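Local coordinates for cyclohexadienyl dehydratase (Synthetic construct, PDB 5JOS), which probably catalyses the dehydration of prephenate and arogenate in phenylalanine biosynthesis, as a reconstructed ancestral enzyme built on a periplasmic solute-binding fold, at residues A57-V62 / L221-Q226; Y211-P214 / E219-N222; I50-S55 / G235-L240. One frame throughout, in Å; residues are numbered along the deposited sequence.

All three contacts lie in one lobe of a solute-binding fold and bring its C-terminal helices 218-233 and 236-245 against earlier parts of the chain. Interactions 1 and 3 both use helix 48-60, the first at its C-terminal end and the second nearer its start; interactions 1 and 2 share helix 218-233 and meet where Val-224 packs on Met-213. Interaction 1 is partly buried and pairs a hydroxyl bond with a methyl over a ring. Interaction 2 is wholly buried and apolar, led by a sulfur over a ring. Interaction 3, also buried, is mostly apolar, aliphatic groups meeting each other and a tyrosine, with polar groups that find partners beyond it, among them Tyr-211 of the 211-214 segment.

Interaction 1 of 3, residues A57-V62 / L221-Q226; sequences AKSLGV and LNYVNQ
The C-terminal end of helix 48-60, closed by a Schellman motif at Gly-61, meets helix 218-233 through one aromatic side chain, Tyr-223. The ring spans the gap between the helices: CG stands anti to the backbone N (chi1 -170°), which carries the phenol out to the last turn of the other helix. There Ser-59 and Leu-60 receive it in different ways. Ser-59 OG lies at the ring edge, near its plane, and forms a hydrogen bond of 2.8 Å with Tyr-223 OH in which either hydroxyl could be the donor. Leu-60 works over the face instead. Its CD2 methyl sits 3.6 Å from the centroid of the Tyr-223 ring and 21° off the normal, a CH-pi contact displaced toward the hydroxyl-bearing rim, while the two side chains run past one another in opposite directions. The phenol is thus held at its oxygen by a polar bond and on one face by a methyl, which together probably limit its swing. Gly-61, at positive phi (77°), turns the chain out of the helix just beyond these residues; Gly-61 N bonds back to Lys-58 O at 2.9 Å, and Val-62 N to Ala-57 O at the same length. Leu-60 also packs on Leu-16 and Met-20 of helix 15-22, whereas farther round helix 218-233 Leu-221 and Val-224 rest on Met-213 of strand 205-213.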
loop_
_atom_site.group_PDB
_atom_site.type_symbol
_atom_site.label_atom_id
_atom_site.label_comp_id
_atom_site.label_asym_id
_atom_site.label_seq_id
_atom_site.Cartn_x
_atom_site.Cartn_y
_atom_site.Cartn_z
ATOM N N ALA A 57 -8.836 10.481 -12.995
ATOM C CA ALA A 57 -9.941 11.004 -13.818
ATOM C C ALA A 57 -9.622 12.375 -14.373
ATOM O O ALA A 57 -9.863 12.654 -15.546
ATOM C CB ALA A 57 -11.264 11.050 -13.046
ATOM N N LYS A 58 -9.028 13.199 -13.535
ATOM C CA LYS A 58 -8.760 14.547 -13.913
ATOM C C LYS A 58 -7.646 14.513 -14.957
ATOM O O LYS A 58 -7.677 15.224 -15.915
ATOM C CB LYS A 58 -8.366 15.313 -12.653
ATOM C CG LYS A 58 -7.943 16.759 -12.844
ATOM C CD LYS A 58 -7.560 17.379 -11.488
ATOM C CE LYS A 58 -7.571 18.925 -11.502
ATOM N NZ LYS A 58 -6.246 19.533 -11.846
ATOM N N SER A 59 -6.655 13.668 -14.789
ATOM C CA SER A 59 -5.629 13.586 -15.813
ATOM C C SER A 59 -6.248 13.232 -17.211
ATOM O O SER A 59 -5.881 13.708 -18.191
ATOM C CB SER A 59 -4.710 12.454 -15.442
ATOM O OG SER A 59 -3.720 12.312 -16.420
ATOM N N LEU A 60 -7.230 12.352 -17.199
ATOM C CA LEU A 60 -7.895 11.958 -18.360
ATOM C C LEU A 60 -8.840 12.990 -18.913
ATOM O O LEU A 60 -9.307 12.840 -20.041
ATOM C CB LEU A 60 -8.643 10.660 -18.089
ATOM C CG LEU A 60 -7.724 9.446 -17.903
ATOM C CD1 LEU A 60 -8.523 8.326 -17.266
ATOM C CD2 LEU A 60 -7.149 8.931 -19.205
ATOM N N GLY A 61 -9.185 13.988 -18.114
ATOM C CA GLY A 61 -10.159 14.982 -18.548
ATOM C C GLY A 61 -11.536 14.386 -18.436
ATOM O O GLY A 61 -12.352 14.711 -19.274
ATOM N N VAL A 62 -11.812 13.499 -17.477
ATOM C CA VAL A 62 -13.181 12.936 -17.315
ATOM C C VAL A 62 -13.676 12.979 -15.869
ATOM O O VAL A 62 -12.887 13.153 -14.954
ATOM C CB VAL A 62 -13.288 11.461 -17.811
ATOM C CG1 VAL A 62 -12.828 11.369 -19.270
ATOM C CG2 VAL A 62 -12.484 10.487 -16.946
ATOM N N LEU A 221 -3.457 0.541 -19.679
ATOM C CA LEU A 221 -2.489 0.173 -18.677
ATOM C C LEU A 221 -1.215 1.053 -18.851
ATOM O O LEU A 221 -0.629 1.511 -17.887
ATOM C CB LEU A 221 -2.116 -1.281 -18.798
ATOM C CG LEU A 221 -0.908 -1.627 -17.943
ATOM C CD1 LEU A 221 -1.424 -1.831 -16.551
ATOM C CD2 LEU A 221 -0.128 -2.853 -18.361
ATOM N N ASN A 222 -0.753 1.217 -20.077
ATOM C CA ASN A 222 0.411 2.104 -20.326
ATOM C C ASN A 222 0.158 3.554 -19.892
ATOM O O ASN A 222 1.080 4.209 -19.415
ATOM C CB ASN A 222 0.743 2.125 -21.789
ATOM C CG ASN A 222 1.415 0.835 -22.236
ATOM O OD1 ASN A 222 1.765 -0.014 -21.465
ATOM N ND2 ASN A 222 1.553 0.702 -23.476
ATOM N N TYR A 223 -1.050 4.054 -20.169
ATOM C CA TYR A 223 -1.404 5.372 -19.685
ATOM C C TYR A 223 -1.246 5.408 -18.186
ATOM O O TYR A 223 -0.655 6.289 -17.643
ATOM C CB TYR A 223 -2.868 5.720 -19.992
ATOM C CG TYR A 223 -3.248 7.185 -19.715
ATOM C CD1 TYR A 223 -3.506 7.636 -18.421
ATOM C CD2 TYR A 223 -3.392 8.117 -20.763
ATOM C CE1 TYR A 223 -3.819 8.983 -18.184
ATOM C CE2 TYR A 223 -3.713 9.455 -20.509
ATOM C CZ TYR A 223 -3.935 9.874 -19.211
ATOM O OH TYR A 223 -4.286 11.188 -18.922
ATOM N N VAL A 224 -1.860 4.468 -17.501
ATOM C CA VAL A 224 -1.787 4.455 -16.029
ATOM C C VAL A 224 -0.425 4.435 -15.479
ATOM O O VAL A 224 -0.139 5.160 -14.490
ATOM C CB VAL A 224 -2.606 3.321 -15.398
ATOM C CG1 VAL A 224 -2.425 3.268 -13.886
ATOM C CG2 VAL A 224 -4.041 3.520 -15.697
ATOM N N ASN A 225 0.434 3.611 -16.076
ATOM C CA ASN A 225 1.822 3.549 -15.688
ATOM C C ASN A 225 2.597 4.817 -15.935
ATOM O O ASN A 225 3.429 5.228 -15.103
ATOM C CB ASN A 225 2.531 2.360 -16.377
ATOM C CG ASN A 225 2.141 0.990 -15.708
ATOM O OD1 ASN A 225 1.665 0.961 -14.596
ATOM N ND2 ASN A 225 2.343 -0.100 -16.398
ATOM N N GLN A 226 2.425 5.422 -17.102
ATOM C CA GLN A 226 3.005 6.760 -17.299
ATOM C C GLN A 226 2.430 7.759 -16.302
ATOM O O GLN A 226 3.104 8.609 -15.764
ATOM C CB GLN A 226 2.633 7.254 -18.651
ATOM C CG GLN A 226 3.372 6.513 -19.725
ATOM C CD GLN A 226 2.606 6.549 -21.000
ATOM O OE1 GLN A 226 1.476 7.059 -21.098
ATOM N NE2 GLN A 226 3.226 6.045 -22.011
#

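Interaction 2 of 3, residues Y211-P214 / E219-N222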
loop_
_atom_site.group_PDB
_atom_site.type_symbol
_atom_site.label_atom_id
_atom_site.label_comp_id
_atom_site.label_asym_id
_atom_site.label_seq_id
_atom_site.Cartn_x
_atom_site.Cartn_y
_atom_site.Cartn_z
ATOM N N TYR A 211 -2.949 -0.886 -9.061
ATOM C CA TYR A 211 -4.314 -0.696 -9.601
ATOM C C TYR A 211 -4.640 -1.818 -10.605
ATOM O O TYR A 211 -3.879 -2.134 -11.461
ATOM C CB TYR A 211 -4.514 0.712 -10.158
ATOM C CG TYR A 211 -4.164 1.753 -9.103
ATOM C CD1 TYR A 211 -4.784 1.769 -7.911
ATOM C CD2 TYR A 211 -3.178 2.672 -9.318
ATOM C CE1 TYR A 211 -4.445 2.704 -6.942
ATOM C CE2 TYR A 211 -2.864 3.639 -8.376
ATOM C CZ TYR A 211 -3.463 3.607 -7.172
ATOM O OH TYR A 211 -3.089 4.491 -6.181
ATOM N N MET A 212 -5.812 -2.388 -10.465
ATOM C CA MET A 212 -6.147 -3.574 -11.193
ATOM C C MET A 212 -7.029 -3.266 -12.366
ATOM O O MET A 212 -8.050 -2.606 -12.208
ATOM C CB MET A 212 -6.897 -4.496 -10.255
ATOM C CG MET A 212 -6.694 -5.949 -10.517
ATOM S SD MET A 212 -7.451 -7.137 -9.366
ATOM C CE MET A 212 -9.086 -6.582 -9.078
ATOM N N MET A 213 -6.622 -3.750 -13.537
ATOM C CA MET A 213 -7.274 -3.472 -14.825
ATOM C C MET A 213 -7.664 -4.771 -15.568
ATOM O O MET A 213 -7.004 -5.813 -15.372
ATOM C CB MET A 213 -6.297 -2.645 -15.727
ATOM C CG MET A 213 -6.325 -1.175 -15.351
ATOM S SD MET A 213 -4.994 -0.113 -15.974
ATOM C CE MET A 213 -3.804 -0.662 -14.829
ATOM N N PRO A 214 -8.715 -4.737 -16.395
ATOM C CA PRO A 214 -9.019 -5.978 -17.147
ATOM C C PRO A 214 -7.897 -6.278 -18.114
ATOM O O PRO A 214 -7.256 -5.403 -18.635
ATOM C CB PRO A 214 -10.330 -5.665 -17.876
ATOM C CG PRO A 214 -10.379 -4.181 -17.934
ATOM C CD PRO A 214 -9.675 -3.665 -16.714
ATOM N N GLU A 219 -3.174 -0.183 -23.757
ATOM C CA GLU A 219 -3.224 1.222 -23.932
ATOM C C GLU A 219 -3.590 1.908 -22.634
ATOM O O GLU A 219 -2.845 2.731 -22.149
ATOM C CB GLU A 219 -4.247 1.565 -25.019
ATOM C CG GLU A 219 -3.997 2.921 -25.623
ATOM C CD GLU A 219 -4.825 3.181 -26.886
ATOM O OE1 GLU A 219 -4.295 2.954 -28.000
ATOM O OE2 GLU A 219 -6.010 3.588 -26.721
ATOM N N PHE A 220 -4.676 1.486 -21.996
ATOM C CA PHE A 220 -5.029 2.063 -20.719
ATOM C C PHE A 220 -3.942 1.757 -19.685
ATOM O O PHE A 220 -3.508 2.610 -18.912
ATOM C CB PHE A 220 -6.366 1.529 -20.267
ATOM C CG PHE A 220 -6.955 2.214 -19.029
ATOM C CD1 PHE A 220 -6.702 3.503 -18.732
ATOM C CD2 PHE A 220 -7.763 1.511 -18.188
ATOM C CE1 PHE A 220 -7.262 4.119 -17.631
ATOM C CE2 PHE A 220 -8.322 2.090 -17.078
ATOM C CZ PHE A 220 -8.086 3.414 -16.803
ATOM N N LEU A 221 -3.457 0.541 -19.679
ATOM C CA LEU A 221 -2.489 0.173 -18.677
ATOM C C LEU A 221 -1.215 1.053 -18.851
ATOM O O LEU A 221 -0.629 1.511 -17.887
ATOM C CB LEU A 221 -2.116 -1.281 -18.798
ATOM C CG LEU A 221 -0.908 -1.627 -17.943
ATOM C CD1 LEU A 221 -1.424 -1.831 -16.551
ATOM C CD2 LEU A 221 -0.128 -2.853 -18.361
ATOM N N ASN A 222 -0.753 1.217 -20.077
ATOM C CA ASN A 222 0.411 2.104 -20.326
ATOM C C ASN A 222 0.158 3.554 -19.892
ATOM O O ASN A 222 1.080 4.209 -19.415
ATOM C CB ASN A 222 0.743 2.125 -21.789
ATOM C CG ASN A 222 1.415 0.835 -22.236
ATOM O OD1 ASN A 222 1.765 -0.014 -21.465
ATOM N ND2 ASN A 222 1.553 0.702 -23.476
#
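A thioether laid over an aromatic face is the distinctive feature here: Met-213 SD stands 4.3 Å from the centroid of the Phe-220 ring, 27° off its normal, a Met-aromatic contact. The sulfur is displaced toward one side of the ring, with Phe-220 CD2 its nearest ring atom at 3.9 Å, and CG of Met-213 follows at 4.2 Å from both CD2 and CE2 of Phe-220. Met-213 leaves the strand with CG beside the backbone N (chi1 -81°), a placement that sets the sulfur over Phe-220. The same sulfur serves Leu-221: Met-213 SD lies 4.0 Å from Leu-221 CD1, the two side chains roughly perpendicular, and rests 3.7 Å from Leu-221 CA, close against the helix backbone. Replacing Met-213 with an alanine would probably leave the Phe-220 face without its sulfur partner and open a gap beside Leu-221. The contact joins the end of strand 205-213 to the first turn of helix 218-233, the element that follows it after a short turn. Phe-220 also packs on Arg-15 and Leu-16 of helix 15-22, while Met-213 reaches Ile-85 of strand 85-86; on the strand, Met-212 points the other way, to helix 74-79.

Interaction 3 of 3, residues I50-S55 / G235-L240; sequences IDVAKS and GTYEKL
Asp-51 meets Leu-240 first: the CD2 methyl of the leucine lies 4.0 Å from Asp-51 CB and 3.9 Å from Asp-51 OD2, the two side chains passing head to tail. This is packing alongside a carboxylate whose charge is engaged elsewhere, since OD2 forms a salt bridge with Lys-243 NZ and accepts a hydrogen bond from Trp-244 NE1, both farther along the leucine's own helix. Val-52, the next residue, divides its methyls between two partners and also touches Met-87. With CG1 anti to the backbone N (chi1 175°) and CG2 beside it, the branches reach Tyr-237 and Leu-240. CG1 sits 3.6 Å from Tyr-237 OH, and CG2 meets Leu-240 CD1 at 3.6 Å while also approaching Tyr-237 CE1 at 4.1 Å. The valine and tyrosine side chains stand nearly square to one another. The arrangement is a buried, nearly antiparallel helix pair: the short axes of 50-55 and 236-240 run at 154° and come within 11.6 Å, a spacing bridged by Leu-240 and Tyr-237 reaching across. Helix 236-245 begins right after Gly-235, which takes the N-cap position and is also the C-prime residue of the Schellman motif ending the preceding helix, its positive phi (95°) making the turn between them. The hydroxyl of Tyr-237 is buried against the valine but hydrogen-bonds to Tyr-211 OH of the 211-214 segment. One turn on from Asp-51, Ser-55 leans on Trp-227 and Met-231 of helix 218-233.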
loop_
_atom_site.group_PDB
_atom_site.type_symbol
_atom_site.label_atom_id
_atom_site.label_comp_id
_atom_site.label_asym_id
_atom_site.label_seq_id
_atom_site.Cartn_x
_atom_site.Cartn_y
_atom_site.Cartn_z
ATOM N N ILE A 50 -9.020 7.028 -3.112
ATOM C CA ILE A 50 -10.140 7.835 -3.535
ATOM C C ILE A 50 -9.559 9.110 -4.012
ATOM O O ILE A 50 -9.967 9.577 -5.090
ATOM C CB ILE A 50 -11.142 8.055 -2.434
ATOM C CG1 ILE A 50 -11.623 6.743 -1.868
ATOM C CG2 ILE A 50 -12.310 8.967 -2.857
ATOM C CD1 ILE A 50 -12.315 5.799 -2.814
ATOM N N ASP A 51 -8.585 9.651 -3.257
ATOM C CA ASP A 51 -7.864 10.787 -3.722
ATOM C C ASP A 51 -7.162 10.464 -5.075
ATOM O O ASP A 51 -7.107 11.301 -5.993
ATOM C CB ASP A 51 -6.801 11.214 -2.725
ATOM C CG ASP A 51 -7.343 11.896 -1.528
ATOM O OD1 ASP A 51 -8.574 12.073 -1.416
ATOM O OD2 ASP A 51 -6.500 12.368 -0.709
ATOM N N VAL A 52 -6.478 9.335 -5.165
ATOM C CA VAL A 52 -5.723 9.010 -6.415
ATOM C C VAL A 52 -6.705 8.842 -7.593
ATOM O O VAL A 52 -6.476 9.320 -8.666
ATOM C CB VAL A 52 -4.973 7.672 -6.242
ATOM C CG1 VAL A 52 -4.290 7.216 -7.496
ATOM C CG2 VAL A 52 -3.928 7.747 -5.157
ATOM N N ALA A 53 -7.816 8.160 -7.361
ATOM C CA ALA A 53 -8.809 7.974 -8.384
ATOM C C ALA A 53 -9.237 9.290 -8.992
ATOM O O ALA A 53 -9.376 9.391 -10.184
ATOM C CB ALA A 53 -10.020 7.274 -7.828
ATOM N N LYS A 54 -9.460 10.306 -8.158
ATOM C CA LYS A 54 -9.882 11.574 -8.652
ATOM C C LYS A 54 -8.834 12.211 -9.459
ATOM O O LYS A 54 -9.089 12.869 -10.421
ATOM C CB LYS A 54 -10.212 12.524 -7.509
ATOM C CG LYS A 54 -11.457 12.015 -6.865
ATOM C CD LYS A 54 -11.789 12.832 -5.635
ATOM C CE LYS A 54 -13.142 12.326 -5.167
ATOM N NZ LYS A 54 -13.405 12.926 -3.834
ATOM N N SER A 55 -7.619 12.054 -9.046
ATOM C CA SER A 55 -6.544 12.637 -9.827
ATOM C C SER A 55 -6.322 11.865 -11.185
ATOM O O SER A 55 -6.079 12.477 -12.220
ATOM C CB SER A 55 -5.356 12.696 -8.861
ATOM O OG SER A 55 -4.228 12.918 -9.607
ATOM N N GLY A 235 5.838 14.388 -6.698
ATOM C CA GLY A 235 5.768 14.429 -5.226
ATOM C C GLY A 235 4.387 14.143 -4.692
ATOM O O GLY A 235 4.170 14.199 -3.488
ATOM N N THR A 236 3.456 13.803 -5.571
ATOM C CA THR A 236 2.097 13.610 -5.128
ATOM C C THR A 236 1.991 12.359 -4.250
ATOM O O THR A 236 1.249 12.383 -3.283
ATOM C CB THR A 236 1.145 13.493 -6.330
ATOM O OG1 THR A 236 1.547 14.480 -7.273
ATOM C CG2 THR A 236 -0.320 13.706 -5.889
ATOM N N TYR A 237 2.702 11.274 -4.557
ATOM C CA TYR A 237 2.598 10.126 -3.658
ATOM C C TYR A 237 3.231 10.445 -2.272
ATOM O O TYR A 237 2.744 9.938 -1.247
ATOM C CB TYR A 237 3.152 8.805 -4.198
ATOM C CG TYR A 237 2.114 8.056 -5.033
ATOM C CD1 TYR A 237 1.082 7.377 -4.435
ATOM C CD2 TYR A 237 2.112 8.105 -6.419
ATOM C CE1 TYR A 237 0.083 6.753 -5.156
ATOM C CE2 TYR A 237 1.087 7.465 -7.157
ATOM C CZ TYR A 237 0.098 6.774 -6.513
ATOM O OH TYR A 237 -0.904 6.060 -7.130
ATOM N N GLU A 238 4.271 11.232 -2.232
ATOM C CA GLU A 238 4.852 11.582 -0.946
ATOM C C GLU A 238 3.799 12.262 -0.057
ATOM O O GLU A 238 3.693 11.952 1.107
ATOM C CB GLU A 238 6.016 12.556 -1.103
ATOM C CG GLU A 238 7.291 11.899 -1.497
ATOM C CD GLU A 238 8.347 12.908 -1.916
ATOM O OE1 GLU A 238 9.104 12.576 -2.860
ATOM O OE2 GLU A 238 8.408 14.032 -1.338
ATOM N N LYS A 239 3.041 13.198 -0.630
ATOM C CA LYS A 239 2.045 13.972 0.134
ATOM C C LYS A 239 0.917 13.057 0.580
ATOM O O LYS A 239 0.415 13.152 1.669
ATOM C CB LYS A 239 1.454 15.094 -0.718
ATOM C CG LYS A 239 2.121 16.407 -0.466
ATOM C CD LYS A 239 3.365 16.596 -1.308
ATOM C CE LYS A 239 3.369 18.004 -1.891
ATOM N NZ LYS A 239 4.431 18.179 -2.926
ATOM N N LEU A 240 0.553 12.136 -0.267
ATOM C CA LEU A 240 -0.431 11.149 0.093
ATOM C C LEU A 240 0.018 10.228 1.210
ATOM O O LEU A 240 -0.774 9.870 2.097
ATOM C CB LEU A 240 -0.772 10.295 -1.127
ATOM C CG LEU A 240 -1.555 11.000 -2.238
ATOM C CD1 LEU A 240 -1.724 10.006 -3.409
ATOM C CD2 LEU A 240 -2.907 11.370 -1.682
#